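Local coordinates for protein diaminopimelate decarboxylase (Helicobacter pylori, PDB 2QGH) that catalyses the pyridoxal-phosphate-dependent decarboxylation of meso-diaminopimelate to L-lysine, the last step of bacterial lysine biosynthesis, at residues E186-A191 against L197-V202; K228-I231 against D236-F239; L128-F133 against K137-I142; Q119-N124 against Q144-K149. One frame throughout, in Å; residues are numbered along the deposited sequence.

Contact 1: E186-A191 against L197-V202; sequences EMFLWA and LEPVSV
Ala191 and Leu197 mark the closest backbone approach, with CA atoms 5.1 Å apart, where helix 186-191 meets strand 197-202 at 129° between their directions. The two axes come within 8.0 Å. The side chain of Ala191 is a single methyl. Its CB lies 3.9 Å from Leu197 CB and 3.8 Å from Pro199 CD. Ala191 O faces Leu197 O at 3.2 Å, two acceptors with no bond between them; Leu197 O is bonded by Lys149 NZ. Leu197 holds CG anti to its carbonyl carbon (chi1 -63°), and the extended chi2 brings CD1 to Ala191 and to the edge of the Trp190 indole, 4.1 Å from Trp190 CZ3.

Phe188 reaches further along the strand. Its side chain and the Pro199 ring slide past each other in opposite directions, and Phe188 CD2 lies 3.6 Å from Pro199 CB. The ring edge also meets the backbone: Phe188 CZ is 3.5 Å from Ser201 O, near the ring plane. Val202 CG1 approaches the same ring obliquely. Leu197 and Pro199 start toward the helix and Glu198 and Val200 away; the alternation breaks at Val200, and Ser201 also starts away. The Ser201 hydroxyl is hydrogen-bonded to Ser153 of strand 150-155.

This is the return limb of a beta-alpha-beta crossover, with a helix laid on the outside of the family's eight-stranded, pyridoxal-binding parallel barrel.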
loop_
_atom_site.group_PDB
_atom_site.type_symbol
_atom_site.label_atom_id
_atom_site.label_comp_id
_atom_site.label_asym_id
_atom_site.label_seq_id
_atom_site.Cartn_x
_atom_site.Cartn_y
_atom_site.Cartn_z
ATOM N N GLU A 186 11.855 12.847 33.152
ATOM C CA GLU A 186 10.684 13.399 33.807
ATOM C C GLU A 186 9.520 12.406 33.773
ATOM O O GLU A 186 8.855 12.183 34.785
ATOM C CB GLU A 186 10.288 14.715 33.132
ATOM C CG GLU A 186 9.174 15.454 33.847
ATOM C CD GLU A 186 8.798 16.759 33.171
ATOM O OE1 GLU A 186 7.818 17.391 33.622
ATOM O OE2 GLU A 186 9.478 17.151 32.191
ATOM N N MET A 187 9.286 11.806 32.610
ATOM C CA MET A 187 8.205 10.837 32.453
ATOM C C MET A 187 8.382 9.658 33.413
ATOM O O MET A 187 7.424 9.199 34.039
ATOM C CB MET A 187 8.151 10.340 31.002
ATOM C CG MET A 187 7.521 11.328 30.028
ATOM S SD MET A 187 7.713 10.888 28.282
ATOM C CE MET A 187 6.533 9.502 28.148
ATOM N N PHE A 188 9.613 9.178 33.529
ATOM C CA PHE A 188 9.905 8.064 34.419
ATOM C C PHE A 188 9.575 8.403 35.869
ATOM O O PHE A 188 8.900 7.636 36.560
ATOM C CB PHE A 188 11.382 7.676 34.312
ATOM C CG PHE A 188 11.639 6.503 33.415
ATOM C CD1 PHE A 188 12.296 6.669 32.199
ATOM C CD2 PHE A 188 11.244 5.224 33.796
ATOM C CE1 PHE A 188 12.560 5.575 31.376
ATOM C CE2 PHE A 188 11.501 4.122 32.981
ATOM C CZ PHE A 188 12.159 4.296 31.773
ATOM N N LEU A 189 10.065 9.546 36.335
ATOM C CA LEU A 189 9.807 9.965 37.706
ATOM C C LEU A 189 8.301 10.004 37.921
ATOM O O LEU A 189 7.801 9.611 38.972
ATOM C CB LEU A 189 10.418 11.348 37.963
ATOM C CG LEU A 189 11.945 11.395 37.842
ATOM C CD1 LEU A 189 12.449 12.824 37.969
ATOM C CD2 LEU A 189 12.554 10.507 38.915
ATOM N N TRP A 190 7.591 10.457 36.893
ATOM C CA TRP A 190 6.142 10.570 36.930
ATOM C C TRP A 190 5.453 9.219 37.087
ATOM O O TRP A 190 4.470 9.096 37.821
ATOM C CB TRP A 190 5.653 11.229 35.653
ATOM C CG TRP A 190 4.442 12.044 35.849
ATOM C CD1 TRP A 190 4.389 13.346 36.264
ATOM C CD2 TRP A 190 3.095 11.631 35.634
ATOM N NE1 TRP A 190 3.084 13.772 36.315
ATOM C CE2 TRP A 190 2.268 12.738 35.933
ATOM C CE3 TRP A 190 2.502 10.436 35.216
ATOM C CZ2 TRP A 190 0.879 12.685 35.825
ATOM C CZ3 TRP A 190 1.126 10.381 35.108
ATOM C CH2 TRP A 190 0.326 11.504 35.410
ATOM N N ALA A 191 5.963 8.210 36.386
ATOM C CA ALA A 191 5.388 6.873 36.458
ATOM C C ALA A 191 5.722 6.225 37.800
ATOM O O ALA A 191 4.991 5.362 38.277
ATOM C CB ALA A 191 5.909 6.006 35.307
ATOM N N LEU A 197 1.029 3.193 37.624
ATOM C CA LEU A 197 2.046 2.967 36.615
ATOM C C LEU A 197 3.220 2.307 37.304
ATOM O O LEU A 197 3.471 2.552 38.476
ATOM C CB LEU A 197 2.493 4.287 35.983
ATOM C CG LEU A 197 1.417 5.070 35.227
ATOM C CD1 LEU A 197 1.997 6.394 34.755
ATOM C CD2 LEU A 197 0.907 4.253 34.054
ATOM N N GLU A 198 3.927 1.459 36.575
ATOM C CA GLU A 198 5.086 0.763 37.110
ATOM C C GLU A 198 6.139 0.687 36.011
ATOM O O GLU A 198 6.123 -0.225 35.184
ATOM C CB GLU A 198 4.681 -0.640 37.576
ATOM C CG GLU A 198 5.834 -1.516 38.050
ATOM C CD GLU A 198 5.365 -2.874 38.564
ATOM O OE1 GLU A 198 4.534 -3.521 37.887
ATOM O OE2 GLU A 198 5.831 -3.303 39.645
ATOM N N PRO A 199 7.066 1.660 35.981
ATOM C CA PRO A 199 8.117 1.667 34.959
ATOM C C PRO A 199 9.059 0.496 35.190
ATOM O O PRO A 199 9.707 0.412 36.231
ATOM C CB PRO A 199 8.793 3.021 35.172
ATOM C CG PRO A 199 8.669 3.217 36.652
ATOM C CD PRO A 199 7.242 2.781 36.924
ATOM N N VAL A 200 9.136 -0.409 34.223
ATOM C CA VAL A 200 9.990 -1.579 34.372
ATOM C C VAL A 200 10.971 -1.775 33.223
ATOM O O VAL A 200 11.780 -2.700 33.238
ATOM C CB VAL A 200 9.129 -2.863 34.519
ATOM C CG1 VAL A 200 8.192 -2.715 35.697
ATOM C CG2 VAL A 200 8.325 -3.123 33.244
ATOM N N SER A 201 10.935 -0.891 32.241
ATOM C CA SER A 201 11.809 -1.082 31.110
ATOM C C SER A 201 12.187 0.185 30.365
ATOM O O SER A 201 11.460 1.176 30.409
ATOM C CB SER A 201 11.126 -2.055 30.146
ATOM O OG SER A 201 11.747 -2.052 28.878
ATOM N N VAL A 202 13.346 0.155 29.709
ATOM C CA VAL A 202 13.792 1.277 28.886
ATOM C C VAL A 202 13.792 0.655 27.509
ATOM O O VAL A 202 14.065 -0.540 27.373
ATOM C CB VAL A 202 15.248 1.732 29.142
ATOM C CG1 VAL A 202 15.280 3.230 29.278
ATOM C CG2 VAL A 202 15.832 1.048 30.350
#

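Contact 2: K228-I231 against D236-F239; sequences KSLI and DLRF
Leu237 holds this contact through one methyl, CD1, which touches two consecutive residues of helix 228-231. The first is Leu230. Leu237 CD1 lies 4.0 Å from Leu230 CD2 and equally near to Leu230 CB, so it rests against both the root and one branch of that side chain. The second is Ile231, whose CG1 is 4.1 Å from Leu237 CD1. Both helix side chains run at a slant to the leucine.

The torsions explain the reach. Leu237 turns CG away from its own carbonyl carbon (chi1 -60°), and CD1 continues the extended chain (chi2 175°). The methyl is thereby carried across to the helix. Ile231 has a similar first torsion, chi1 -59°, which places CG1 beside the backbone N. The backbones stay further apart. Their nearest CA atoms, those of Ile231 and Asp236, are 6.0 Å from each other.

In the next shell, Val202 of strand 197-203 and Phe188 of helix 181-193 pack round Leu237 and Leu230. Backbone hydrogen bonds from Arg238 and Phe239 to Val200 hold the following residues beside the barrel strand. Arg238 and Asp236 form a long salt bridge on the surface, NE to OD2 3.7 Å. The contact lies at the turn between helix 213-232 and strand 239-241.

Across the two segments the chemistry is entirely aliphatic. The contact is probably held by apolar burial at Leu230 and Leu237, with Ile231 at its solvent-facing border.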
loop_
_atom_site.group_PDB
_atom_site.type_symbol
_atom_site.label_atom_id
_atom_site.label_comp_id
_atom_site.label_asym_id
_atom_site.label_seq_id
_atom_site.Cartn_x
_atom_site.Cartn_y
_atom_site.Cartn_z
ATOM N N LYS A 228 21.300 3.406 33.851
ATOM C CA LYS A 228 22.084 3.381 35.078
ATOM C C LYS A 228 21.647 4.556 35.947
ATOM O O LYS A 228 21.524 4.437 37.166
ATOM C CB LYS A 228 23.581 3.487 34.765
ATOM C CG LYS A 228 24.455 3.558 36.016
ATOM C CD LYS A 228 25.943 3.599 35.688
ATOM C CE LYS A 228 26.799 3.827 36.944
ATOM N NZ LYS A 228 26.704 2.723 37.953
ATOM N N SER A 229 21.396 5.686 35.297
ATOM C CA SER A 229 20.953 6.898 35.971
ATOM C C SER A 229 19.565 6.692 36.573
ATOM O O SER A 229 19.290 7.125 37.691
ATOM C CB SER A 229 20.925 8.057 34.965
ATOM O OG SER A 229 20.249 9.188 35.481
ATOM N N LEU A 230 18.694 6.030 35.820
ATOM C CA LEU A 230 17.332 5.759 36.266
ATOM C C LEU A 230 17.293 4.912 37.528
ATOM O O LEU A 230 16.525 5.194 38.445
ATOM C CB LEU A 230 16.549 5.046 35.162
ATOM C CG LEU A 230 15.724 5.874 34.175
ATOM C CD1 LEU A 230 16.431 7.175 33.833
ATOM C CD2 LEU A 230 15.475 5.034 32.929
ATOM N N ILE A 231 18.114 3.869 37.572
ATOM C CA ILE A 231 18.142 2.992 38.734
ATOM C C ILE A 231 18.624 3.747 39.969
ATOM O O ILE A 231 18.202 3.461 41.086
ATOM C CB ILE A 231 19.048 1.763 38.498
ATOM C CG1 ILE A 231 18.550 0.971 37.287
ATOM C CG2 ILE A 231 19.041 0.877 39.723
ATOM C CD1 ILE A 231 19.360 -0.273 36.980
ATOM N N ASP A 236 12.888 1.009 39.348
ATOM C CA ASP A 236 13.215 -0.407 39.332
ATOM C C ASP A 236 13.131 -1.089 37.956
ATOM O O ASP A 236 12.187 -1.825 37.674
ATOM C CB ASP A 236 12.313 -1.121 40.341
ATOM C CG ASP A 236 12.651 -2.576 40.488
ATOM O OD1 ASP A 236 13.856 -2.897 40.580
ATOM O OD2 ASP A 236 11.708 -3.397 40.532
ATOM N N LEU A 237 14.130 -0.853 37.112
ATOM C CA LEU A 237 14.172 -1.442 35.774
ATOM C C LEU A 237 14.473 -2.932 35.817
ATOM O O LEU A 237 15.297 -3.382 36.609
ATOM C CB LEU A 237 15.238 -0.762 34.916
ATOM C CG LEU A 237 15.102 0.735 34.665
ATOM C CD1 LEU A 237 16.326 1.214 33.890
ATOM C CD2 LEU A 237 13.814 1.029 33.907
ATOM N N ARG A 238 13.815 -3.688 34.945
ATOM C CA ARG A 238 14.008 -5.131 34.875
ATOM C C ARG A 238 14.340 -5.562 33.447
ATOM O O ARG A 238 14.872 -6.649 33.235
ATOM C CB ARG A 238 12.739 -5.854 35.355
ATOM C CG ARG A 238 12.433 -5.666 36.858
ATOM C CD ARG A 238 13.018 -6.818 37.701
ATOM N NE ARG A 238 13.178 -6.497 39.126
ATOM C CZ ARG A 238 13.629 -7.363 40.034
ATOM N NH1 ARG A 238 13.952 -8.596 39.675
ATOM N NH2 ARG A 238 13.790 -6.991 41.293
ATOM N N PHE A 239 14.035 -4.691 32.482
ATOM C CA PHE A 239 14.272 -4.971 31.063
ATOM C C PHE A 239 15.028 -3.861 30.320
ATOM O O PHE A 239 14.933 -2.677 30.657
ATOM C CB PHE A 239 12.937 -5.184 30.332
ATOM C CG PHE A 239 12.054 -6.231 30.947
ATOM C CD1 PHE A 239 12.251 -7.579 30.673
ATOM C CD2 PHE A 239 11.003 -5.867 31.777
ATOM C CE1 PHE A 239 11.409 -8.547 31.215
ATOM C CE2 PHE A 239 10.157 -6.827 32.322
ATOM C CZ PHE A 239 10.363 -8.173 32.036
#

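Contact 3: L128-F133 against K137-I142; sequences LNVESF and KTIETI
Ile139 meets Leu128 and Val130 in the apolar part of this contact. Its CD1 is the meeting point. It lies 3.6 Å from Leu128 CD2 and 3.5 Å from Val130 CG1, the latter tighter than usual van der Waals contact. The Leu128 and Ile139 side chains slide past each other in opposite directions, whereas Val130 meets Ile139 at a slant. Ile139 starts toward the strand, and its extended chain (chi1 -63°, chi2 172°) brings CD1 between two residues of strand 128-130 that start toward the helix.

One hydrogen bond joins the segments. Lys137 N donates to Phe133 O over 3.1 Å with an N-H...O angle of 154°, an ordinary bond of the first helical turn. Just before it, Ser132 is the N-cap, and its OG bonds to Glu135 N. Further on, Lys137 O accepts two bonds from Thr141, from N and from OG1, which approach from opposite faces of the carbonyl.

The ring contact is looser. Lys137 CE lies over one face of the Phe133 ring, 4.2 Å from CE2. Lys137 NZ is 5.4 Å from the ring centroid, so any cation-pi attraction is weak.

The contact joins strand 127-130 to helix 133-146, the first half of a beta-alpha-beta unit that continues into strand 150-155. Tyr297 of the second subunit packs on Thr138, and Lys299 of that subunit is bonded to Glu131 O. Helix 181-193 packs alongside through Met187 and Trp190, the latter edge-to-face with Phe133. Leu121 of helix 114-122 packs against Leu128.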
loop_
_atom_site.group_PDB
_atom_site.type_symbol
_atom_site.label_atom_id
_atom_site.label_comp_id
_atom_site.label_asym_id
_atom_site.label_seq_id
_atom_site.Cartn_x
_atom_site.Cartn_y
_atom_site.Cartn_z
ATOM N N LEU A 128 3.493 -1.813 28.226
ATOM C CA LEU A 128 3.121 -0.871 27.182
ATOM C C LEU A 128 4.328 0.043 27.024
ATOM O O LEU A 128 4.819 0.607 28.001
ATOM C CB LEU A 128 1.891 -0.051 27.584
ATOM C CG LEU A 128 0.510 -0.584 27.180
ATOM C CD1 LEU A 128 0.164 -1.816 27.985
ATOM C CD2 LEU A 128 -0.532 0.489 27.411
ATOM N N ASN A 129 4.820 0.167 25.798
ATOM C CA ASN A 129 5.975 1.006 25.524
ATOM C C ASN A 129 5.434 2.341 25.059
ATOM O O ASN A 129 4.985 2.475 23.922
ATOM C CB ASN A 129 6.837 0.347 24.451
ATOM C CG ASN A 129 8.206 0.969 24.345
ATOM O OD1 ASN A 129 8.848 1.259 25.355
ATOM N ND2 ASN A 129 8.669 1.166 23.121
ATOM N N VAL A 130 5.463 3.329 25.950
ATOM C CA VAL A 130 4.906 4.641 25.631
ATOM C C VAL A 130 5.862 5.560 24.880
ATOM O O VAL A 130 7.069 5.574 25.132
ATOM C CB VAL A 130 4.380 5.340 26.907
ATOM C CG1 VAL A 130 3.864 4.298 27.880
ATOM C CG2 VAL A 130 5.452 6.168 27.534
ATOM N N GLU A 131 5.299 6.336 23.961
ATOM C CA GLU A 131 6.084 7.230 23.133
ATOM C C GLU A 131 5.849 8.709 23.429
ATOM O O GLU A 131 6.535 9.565 22.877
ATOM C CB GLU A 131 5.789 6.933 21.661
ATOM C CG GLU A 131 5.770 5.444 21.325
ATOM C CD GLU A 131 6.802 5.053 20.279
ATOM O OE1 GLU A 131 6.776 3.888 19.829
ATOM O OE2 GLU A 131 7.638 5.906 19.913
ATOM N N SER A 132 4.879 9.016 24.287
ATOM C CA SER A 132 4.610 10.411 24.628
ATOM C C SER A 132 4.162 10.558 26.074
ATOM O O SER A 132 3.633 9.624 26.667
ATOM C CB SER A 132 3.546 11.007 23.691
ATOM O OG SER A 132 2.244 10.515 23.980
ATOM N N PHE A 133 4.376 11.736 26.647
ATOM C CA PHE A 133 3.971 11.972 28.021
ATOM C C PHE A 133 2.445 11.937 28.113
ATOM O O PHE A 133 1.896 11.457 29.101
ATOM C CB PHE A 133 4.512 13.323 28.506
ATOM C CG PHE A 133 4.730 13.405 29.999
ATOM C CD1 PHE A 133 5.608 14.347 30.531
ATOM C CD2 PHE A 133 4.078 12.536 30.873
ATOM C CE1 PHE A 133 5.838 14.418 31.912
ATOM C CE2 PHE A 133 4.302 12.601 32.253
ATOM C CZ PHE A 133 5.184 13.541 32.770
ATOM N N LYS A 137 -0.063 9.613 30.569
ATOM C CA LYS A 137 -1.150 10.113 31.406
ATOM C C LYS A 137 -2.460 9.433 31.021
ATOM O O LYS A 137 -3.327 9.200 31.863
ATOM C CB LYS A 137 -1.287 11.632 31.246
ATOM C CG LYS A 137 -0.140 12.430 31.852
ATOM C CD LYS A 137 -0.263 13.909 31.512
ATOM C CE LYS A 137 0.743 14.761 32.279
ATOM N NZ LYS A 137 0.329 14.991 33.694
ATOM N N THR A 138 -2.594 9.117 29.738
ATOM C CA THR A 138 -3.791 8.466 29.237
ATOM C C THR A 138 -3.871 7.053 29.792
ATOM O O THR A 138 -4.928 6.613 30.253
ATOM C CB THR A 138 -3.782 8.423 27.707
ATOM O OG1 THR A 138 -3.666 9.759 27.205
ATOM C CG2 THR A 138 -5.061 7.806 27.179
ATOM N N ILE A 139 -2.748 6.348 29.753
ATOM C CA ILE A 139 -2.684 4.988 30.264
ATOM C C ILE A 139 -3.000 4.982 31.760
ATOM O O ILE A 139 -3.740 4.120 32.251
ATOM C CB ILE A 139 -1.284 4.387 30.042
ATOM C CG1 ILE A 139 -0.989 4.305 28.541
ATOM C CG2 ILE A 139 -1.196 3.010 30.683
ATOM C CD1 ILE A 139 0.450 3.911 28.207
ATOM N N GLU A 140 -2.442 5.951 32.481
ATOM C CA GLU A 140 -2.664 6.051 33.915
ATOM C C GLU A 140 -4.141 6.167 34.246
ATOM O O GLU A 140 -4.647 5.478 35.136
ATOM C CB GLU A 140 -1.944 7.264 34.498
ATOM C CG GLU A 140 -1.971 7.280 36.013
ATOM C CD GLU A 140 -1.478 8.580 36.588
ATOM O OE1 GLU A 140 -1.122 8.612 37.786
ATOM O OE2 GLU A 140 -1.457 9.576 35.841
ATOM N N THR A 141 -4.831 7.054 33.538
ATOM C CA THR A 141 -6.253 7.256 33.769
ATOM C C THR A 141 -7.041 5.970 33.542
ATOM O O THR A 141 -7.968 5.658 34.293
ATOM C CB THR A 141 -6.809 8.350 32.837
ATOM O OG1 THR A 141 -6.159 9.592 33.123
ATOM C CG2 THR A 141 -8.308 8.512 33.034
ATOM N N ILE A 142 -6.675 5.225 32.503
ATOM C CA ILE A 142 -7.378 3.991 32.189
ATOM C C ILE A 142 -7.024 2.896 33.188
ATOM O O ILE A 142 -7.889 2.139 33.617
ATOM C CB ILE A 142 -7.063 3.519 30.746
ATOM C CG1 ILE A 142 -7.588 4.555 29.739
ATOM C CG2 ILE A 142 -7.717 2.160 30.479
ATOM C CD1 ILE A 142 -7.340 4.195 28.287
#

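Contact 4: Q119-N124 against Q144-K149; sequences QALKLN and QSLGIK
Leu121 and Ile148 meet without any aromatic ring. The flat group involved is the Leu121 peptide. Ile148 CD1 comes over one face of it, 3.8 Å from Leu121 O. That methyl also touches the side chain, with Ile148 CD1 3.6 Å from Leu121 CB. A glycerol molecule, probably from the crystallisation liquor, is hydrogen-bonded to the same oxygen.

The remaining contacts are aliphatic. Leu146 CD1 lies 4.0 Å from Lys122 CG and 4.2 Å from Leu121 CB, so one methyl touches two successive residues, Leu121 and Lys122. The Lys122 and Leu146 side chains cross at about a right angle. Lys122 takes part through the carbon near its base. Its chain bends further out, at chi3 and chi4. In Ile148, CG1 sits between the backbone N and the carbonyl carbon (chi1 75°), and from there CD1 extends to Leu121.

Both segments lie at helix C-termini, and each helix ends in a Schellman motif. Asn124 and Gly147 take the positive phi of these turns. Leu146 and Ile148, before and after Gly147, both start toward segment 119-124.

Here helices 114-122 and 133-146 pack side by side on the outside of the barrel. Leu121 also touches Ile142 and Ala143 of helix 133-146, and it packs against Leu128 of strand 127-130. Leu123 packs instead on helix 89-97.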
loop_
_atom_site.group_PDB
_atom_site.type_symbol
_atom_site.label_atom_id
_atom_site.label_comp_id
_atom_site.label_asym_id
_atom_site.label_seq_id
_atom_site.Cartn_x
_atom_site.Cartn_y
_atom_site.Cartn_z
ATOM N N GLN A 119 -7.766 -2.481 26.398
ATOM C CA GLN A 119 -7.779 -3.891 26.028
ATOM C C GLN A 119 -6.472 -4.573 26.354
ATOM O O GLN A 119 -6.451 -5.720 26.784
ATOM C CB GLN A 119 -8.074 -4.049 24.532
ATOM C CG GLN A 119 -9.506 -3.728 24.156
ATOM C CD GLN A 119 -10.500 -4.574 24.931
ATOM O OE1 GLN A 119 -10.549 -5.797 24.775
ATOM N NE2 GLN A 119 -11.290 -3.928 25.783
ATOM N N ALA A 120 -5.376 -3.858 26.152
ATOM C CA ALA A 120 -4.064 -4.418 26.418
ATOM C C ALA A 120 -3.858 -4.657 27.907
ATOM O O ALA A 120 -3.342 -5.700 28.307
ATOM C CB ALA A 120 -2.991 -3.492 25.881
ATOM N N LEU A 121 -4.261 -3.687 28.719
ATOM C CA LEU A 121 -4.118 -3.783 30.170
ATOM C C LEU A 121 -4.911 -4.952 30.733
ATOM O O LEU A 121 -4.499 -5.587 31.700
ATOM C CB LEU A 121 -4.595 -2.493 30.837
ATOM C CG LEU A 121 -3.819 -1.213 30.529
ATOM C CD1 LEU A 121 -4.483 -0.062 31.277
ATOM C CD2 LEU A 121 -2.358 -1.357 30.944
ATOM N N LYS A 122 -6.052 -5.226 30.116
ATOM C CA LYS A 122 -6.914 -6.317 30.546
ATOM C C LYS A 122 -6.406 -7.682 30.098
ATOM O O LYS A 122 -6.857 -8.707 30.604
ATOM C CB LYS A 122 -8.318 -6.113 29.984
ATOM C CG LYS A 122 -9.137 -5.047 30.681
ATOM C CD LYS A 122 -10.174 -4.452 29.737
ATOM C CE LYS A 122 -10.623 -5.453 28.665
ATOM N NZ LYS A 122 -11.203 -6.695 29.243
ATOM N N LEU A 123 -5.475 -7.689 29.148
ATOM C CA LEU A 123 -4.922 -8.921 28.609
ATOM C C LEU A 123 -3.611 -9.321 29.276
ATOM O O LEU A 123 -2.999 -10.334 28.933
ATOM C CB LEU A 123 -4.743 -8.770 27.100
ATOM C CG LEU A 123 -6.073 -8.598 26.367
ATOM C CD1 LEU A 123 -5.824 -8.234 24.909
ATOM C CD2 LEU A 123 -6.884 -9.884 26.488
ATOM N N ASN A 124 -3.180 -8.508 30.227
ATOM C CA ASN A 124 -1.969 -8.785 30.990
ATOM C C ASN A 124 -0.703 -9.016 30.176
ATOM O O ASN A 124 0.036 -9.965 30.436
ATOM C CB ASN A 124 -2.212 -9.991 31.901
ATOM C CG ASN A 124 -3.469 -9.833 32.742
ATOM O OD1 ASN A 124 -3.618 -8.854 33.474
ATOM N ND2 ASN A 124 -4.382 -10.794 32.638
ATOM N N GLN A 144 -6.125 3.327 36.218
ATOM C CA GLN A 144 -6.764 3.706 37.457
ATOM C C GLN A 144 -8.214 3.256 37.513
ATOM O O GLN A 144 -8.677 2.762 38.541
ATOM C CB GLN A 144 -6.689 5.213 37.635
ATOM C CG GLN A 144 -7.209 5.684 38.974
ATOM C CD GLN A 144 -6.954 7.150 39.209
ATOM O OE1 GLN A 144 -7.128 7.644 40.319
ATOM N NE2 GLN A 144 -6.536 7.860 38.165
ATOM N N SER A 145 -8.934 3.418 36.410
ATOM C CA SER A 145 -10.338 3.034 36.394
ATOM C C SER A 145 -10.495 1.530 36.460
ATOM O O SER A 145 -11.517 1.029 36.925
ATOM C CB SER A 145 -11.026 3.558 35.138
ATOM O OG SER A 145 -10.557 2.882 33.996
ATOM N N LEU A 146 -9.485 0.807 35.988
ATOM C CA LEU A 146 -9.537 -0.654 36.009
ATOM C C LEU A 146 -8.943 -1.176 37.316
ATOM O O LEU A 146 -8.986 -2.371 37.597
ATOM C CB LEU A 146 -8.773 -1.238 34.813
ATOM C CG LEU A 146 -9.311 -0.960 33.405
ATOM C CD1 LEU A 146 -8.317 -1.478 32.374
ATOM C CD2 LEU A 146 -10.670 -1.626 33.221
ATOM N N GLY A 147 -8.388 -0.265 38.108
ATOM C CA GLY A 147 -7.805 -0.635 39.384
ATOM C C GLY A 147 -6.534 -1.461 39.323
ATOM O O GLY A 147 -6.285 -2.260 40.225
ATOM N N ILE A 148 -5.728 -1.280 38.277
ATOM C CA ILE A 148 -4.479 -2.026 38.147
ATOM C C ILE A 148 -3.269 -1.101 38.027
ATOM O O ILE A 148 -3.405 0.088 37.749
ATOM C CB ILE A 148 -4.482 -2.946 36.908
ATOM C CG1 ILE A 148 -4.284 -2.114 35.641
ATOM C CG2 ILE A 148 -5.786 -3.713 36.826
ATOM C CD1 ILE A 148 -4.221 -2.944 34.385
ATOM N N LYS A 149 -2.087 -1.666 38.247
ATOM C CA LYS A 149 -0.837 -0.920 38.150
ATOM C C LYS A 149 -0.225 -1.370 36.820
ATOM O O LYS A 149 0.302 -2.475 36.708
ATOM C CB LYS A 149 0.085 -1.288 39.321
ATOM C CG LYS A 149 1.142 -0.249 39.702
ATOM C CD LYS A 149 1.854 -0.691 40.984
ATOM C CE LYS A 149 2.608 0.443 41.659
ATOM N NZ LYS A 149 3.791 0.885 40.877
#

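In the fold
From the N terminus, helix 114-122 comes first, and contact 4 opens there. The chain then enters strand 127-130 and helix 133-146, which contact 3 joins across a short turn. Contact 3 is thus nested in the longer loop that contact 4 closes at 144-149. Strand 150-155 follows. Contact 1 comes later in series and closes the turn from helix 181-193 into strand 197-203. Contact 2 then closes the turn between helix 213-232 and strand 239-241. None of the four cross. Lys149 packs on Glu198 between contacts 4 and 1, and Phe188 on Leu230 between contacts 1 and 2. Together they tie helices 114-122, 133-146, 181-193 and 213-232 to each other and to neighbouring barrel strands.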